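Side-chain contact in putative phosphatase (Clostridium difficile, PDB 3SD7), which probably hydrolyses phosphate esters as a member of the haloacid dehalogenase-like hydrolase family, though its substrate is not established: residues M115-E120 with S234-L239. Residues are numbered along the deposited sequence; the frame is centred on the assembly and turned at random.
Sequences MKEILE and SIKDIL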
ATOM      1  N   MET A 115      13.523  -5.684   1.459  1.00 25.60           N
ATOM      2  CA  MET A 115      13.093  -4.291   1.313  1.00 24.98           C
ATOM      3  C   MET A 115      13.908  -3.372   2.216  1.00 25.81           C
ATOM      4  O   MET A 115      14.373  -2.303   1.770  1.00 24.45           O
ATOM      5  CB  MET A 115      11.606  -4.147   1.558  1.00 25.61           C
ATOM      6  CG  MET A 115      11.112  -2.714   1.296  1.00 25.95           C
ATOM      7  SD  MET A 115      11.544  -1.951  -0.282  1.00 25.58           S
ATOM      8  CE  MET A 115      10.411  -2.827  -1.415  1.00 28.04           C
ATOM      9  N   LYS A 116      14.160  -3.792   3.461  1.00 26.80           N
ATOM     10  CA  LYS A 116      14.933  -2.915   4.355  1.00 30.13           C
ATOM     11  C   LYS A 116      16.303  -2.599   3.737  1.00 30.88           C
ATOM     12  O   LYS A 116      16.737  -1.446   3.727  1.00 31.13           O
ATOM     13  CB  LYS A 116      15.013  -3.483   5.770  1.00 30.39           C
ATOM     14  CG  LYS A 116      15.498  -2.478   6.783  1.00 36.56           C
ATOM     15  CD  LYS A 116      15.547  -3.085   8.174  1.00 43.88           C
ATOM     16  CE  LYS A 116      15.740  -2.010   9.226  1.00 48.56           C
ATOM     17  NZ  LYS A 116      16.923  -1.148   8.961  1.00 56.08           N
ATOM     18  N   GLU A 117      16.980  -3.621   3.210  1.00 31.31           N
ATOM     19  CA  GLU A 117      18.262  -3.433   2.532  1.00 33.45           C
ATOM     20  C   GLU A 117      18.181  -2.451   1.363  1.00 32.32           C
ATOM     21  O   GLU A 117      19.041  -1.577   1.235  1.00 30.09           O
ATOM     22  CB  GLU A 117      18.839  -4.774   2.025  1.00 38.14           C
ATOM     23  CG  GLU A 117      19.934  -4.585   0.930  1.00 44.16           C
ATOM     24  CD  GLU A 117      20.364  -5.882   0.260  1.00 56.18           C
ATOM     25  OE1 GLU A 117      20.792  -6.793   0.991  1.00 57.33           O
ATOM     26  OE2 GLU A 117      20.305  -5.963  -0.998  1.00 56.92           O
ATOM     27  N   ILE A 118      17.165  -2.568   0.499  1.00 29.59           N
ATOM     28  CA  ILE A 118      17.121  -1.668  -0.648  1.00 28.47           C
ATOM     29  C   ILE A 118      16.820  -0.239  -0.190  1.00 25.36           C
ATOM     30  O   ILE A 118      17.401   0.704  -0.721  1.00 26.68           O
ATOM     31  CB  ILE A 118      16.199  -2.138  -1.808  1.00 31.99           C
ATOM     32  CG1 ILE A 118      14.769  -1.904  -1.493  1.00 33.60           C
ATOM     33  CG2 ILE A 118      16.539  -3.593  -2.278  1.00 34.93           C
ATOM     34  CD1 ILE A 118      14.369  -0.465  -1.714  1.00 41.87           C
ATOM     35  N   LEU A 119      15.946  -0.070   0.807  1.00 23.51           N
ATOM     36  CA  LEU A 119      15.678   1.285   1.323  1.00 22.67           C
ATOM     37  C   LEU A 119      16.963   1.896   1.871  1.00 24.74           C
ATOM     38  O   LEU A 119      17.237   3.058   1.597  1.00 23.70           O
ATOM     39  CB  LEU A 119      14.620   1.288   2.409  1.00 24.61           C
ATOM     40  CG  LEU A 119      13.245   0.853   1.906  1.00 22.77           C
ATOM     41  CD1 LEU A 119      12.291   0.750   3.079  1.00 23.62           C
ATOM     42  CD2 LEU A 119      12.681   1.812   0.835  1.00 25.74           C
ATOM     43  N   GLU A 120      17.727   1.112   2.634  1.00 25.12           N
ATOM     44  CA  GLU A 120      19.018   1.566   3.208  1.00 28.63           C
ATOM     45  C   GLU A 120      19.977   1.964   2.061  1.00 29.28           C
ATOM     46  O   GLU A 120      20.628   3.000   2.125  1.00 30.59           O
ATOM     47  CB  GLU A 120      19.632   0.453   4.064  1.00 31.15           C
ATOM     48  CG  GLU A 120      18.901   0.224   5.406  1.00 36.11           C
ATOM     49  CD  GLU A 120      19.355  -1.006   6.208  1.00 45.92           C
ATOM     50  OE1 GLU A 120      20.077  -1.903   5.699  1.00 46.63           O
ATOM     51  OE2 GLU A 120      18.957  -1.075   7.381  1.00 50.40           O
ATOM     52  N   SER A 234      15.233  -6.525  -7.629  1.00 35.83           N
ATOM     53  CA  SER A 234      15.286  -5.901  -8.954  1.00 36.47           C
ATOM     54  C   SER A 234      15.041  -4.380  -8.949  1.00 36.50           C
ATOM     55  O   SER A 234      15.371  -3.710  -9.922  1.00 37.54           O
ATOM     56  CB  SER A 234      14.309  -6.582  -9.908  1.00 37.62           C
ATOM     57  OG  SER A 234      14.761  -7.876 -10.210  1.00 39.92           O
ATOM     58  N   ILE A 235      14.433  -3.846  -7.882  1.00 32.91           N
ATOM     59  CA  ILE A 235      14.237  -2.394  -7.761  1.00 33.65           C
ATOM     60  C   ILE A 235      15.602  -1.655  -7.846  1.00 36.90           C
ATOM     61  O   ILE A 235      15.698  -0.608  -8.495  1.00 36.55           O
ATOM     62  CB  ILE A 235      13.475  -2.043  -6.467  1.00 31.42           C
ATOM     63  CG1 ILE A 235      12.031  -2.549  -6.579  1.00 30.25           C
ATOM     64  CG2 ILE A 235      13.484  -0.526  -6.204  1.00 32.57           C
ATOM     65  CD1 ILE A 235      11.215  -2.489  -5.308  1.00 31.83           C
ATOM     66  N   LYS A 236      16.636  -2.238  -7.234  1.00 41.93           N
ATOM     67  CA  LYS A 236      18.018  -1.697  -7.254  1.00 47.14           C
ATOM     68  C   LYS A 236      18.554  -1.457  -8.654  1.00 49.81           C
ATOM     69  O   LYS A 236      19.299  -0.502  -8.895  1.00 51.56           O
ATOM     70  CB  LYS A 236      19.021  -2.684  -6.631  1.00 50.40           C
ATOM     71  CG  LYS A 236      18.800  -3.103  -5.199  1.00 52.84           C
ATOM     72  CD  LYS A 236      19.937  -4.021  -4.719  1.00 58.40           C
ATOM     73  CE  LYS A 236      20.109  -5.247  -5.597  1.00 64.15           C
ATOM     74  NZ  LYS A 236      20.982  -6.272  -4.950  1.00 69.19           N
ATOM     75  N   ASP A 237      18.238  -2.373  -9.560  1.00 49.96           N
ATOM     76  CA  ASP A 237      18.748  -2.326 -10.922  1.00 52.10           C
ATOM     77  C   ASP A 237      18.199  -1.144 -11.713  1.00 49.62           C
ATOM     78  O   ASP A 237      18.846  -0.675 -12.660  1.00 50.52           O
ATOM     79  CB  ASP A 237      18.440  -3.649 -11.649  1.00 55.01           C
ATOM     80  CG  ASP A 237      18.942  -4.875 -10.885  1.00 58.82           C
ATOM     81  OD1 ASP A 237      19.875  -4.747 -10.065  1.00 66.69           O
ATOM     82  OD2 ASP A 237      18.399  -5.975 -11.113  1.00 68.24           O
ATOM     83  N   ILE A 238      17.020  -0.657 -11.318  1.00 42.55           N
ATOM     84  CA  ILE A 238      16.359   0.472 -11.979  1.00 40.26           C
ATOM     85  C   ILE A 238      16.719   1.800 -11.305  1.00 39.69           C
ATOM     86  O   ILE A 238      16.954   2.812 -11.968  1.00 41.04           O
ATOM     87  CB  ILE A 238      14.821   0.300 -11.918  1.00 37.88           C
ATOM     88  CG1 ILE A 238      14.401  -0.931 -12.740  1.00 41.67           C
ATOM     89  CG2 ILE A 238      14.083   1.539 -12.429  1.00 36.52           C
ATOM     90  CD1 ILE A 238      12.988  -1.262 -12.583  1.00 41.99           C
ATOM     91  N   LEU A 239      16.789   1.782  -9.985  1.00 35.82           N
ATOM     92  CA  LEU A 239      17.012   3.015  -9.245  1.00 36.60           C
ATOM     93  C   LEU A 239      18.454   3.370  -8.981  1.00 39.22           C
ATOM     94  O   LEU A 239      18.761   4.544  -8.770  1.00 40.39           O
ATOM     95  CB  LEU A 239      16.243   2.955  -7.939  1.00 33.04           C
ATOM     96  CG  LEU A 239      14.759   2.799  -8.129  1.00 33.92           C
ATOM     97  CD1 LEU A 239      14.024   2.773  -6.775  1.00 30.04           C
ATOM     98  CD2 LEU A 239      14.199   3.905  -9.061  1.00 35.99           C
TER
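I118 and K236 make the closest apolar touch between two nearly parallel helices, the methyl CG2 of I118 lying 3.7 Å from CG of K236. The beta-branch suits this place: chi1 of 77° puts CG1 between the backbone N and the carbonyl carbon and CG2 anti to the carbonyl carbon, from where CG2 meets the lysine's aliphatic stem. Deeper in the interface, the side chains of M115 and I235 cross at about a right angle, CE of M115 lying 4.0 Å from CD1 of I235. Methionine's flexible chain, bent at chi2 and chi3, carries CE across to an isoleucine whose CB is directed toward the facing helix.

The charged ends gather at the partly exposed margin. OE2 of E117 and NZ of K236 stand 4.0 Å apart, too far for a salt bridge but probably attractive; K236 NZ instead forms a salt bridge with E233, three residues earlier in the chain. Lysine thus serves both layers, its methylenes packing on I118, its ammonium among the carboxylates of E117 and E233.

The axes of the two short segments approach to 10.9 Å at an angle of 15°, with K236 also touching M121 and L239 touching L122 farther along helix 115-124, while I238 and L239 pack helix 235-239 onto strand 206-210 of the parallel, Rossmann-like sheet.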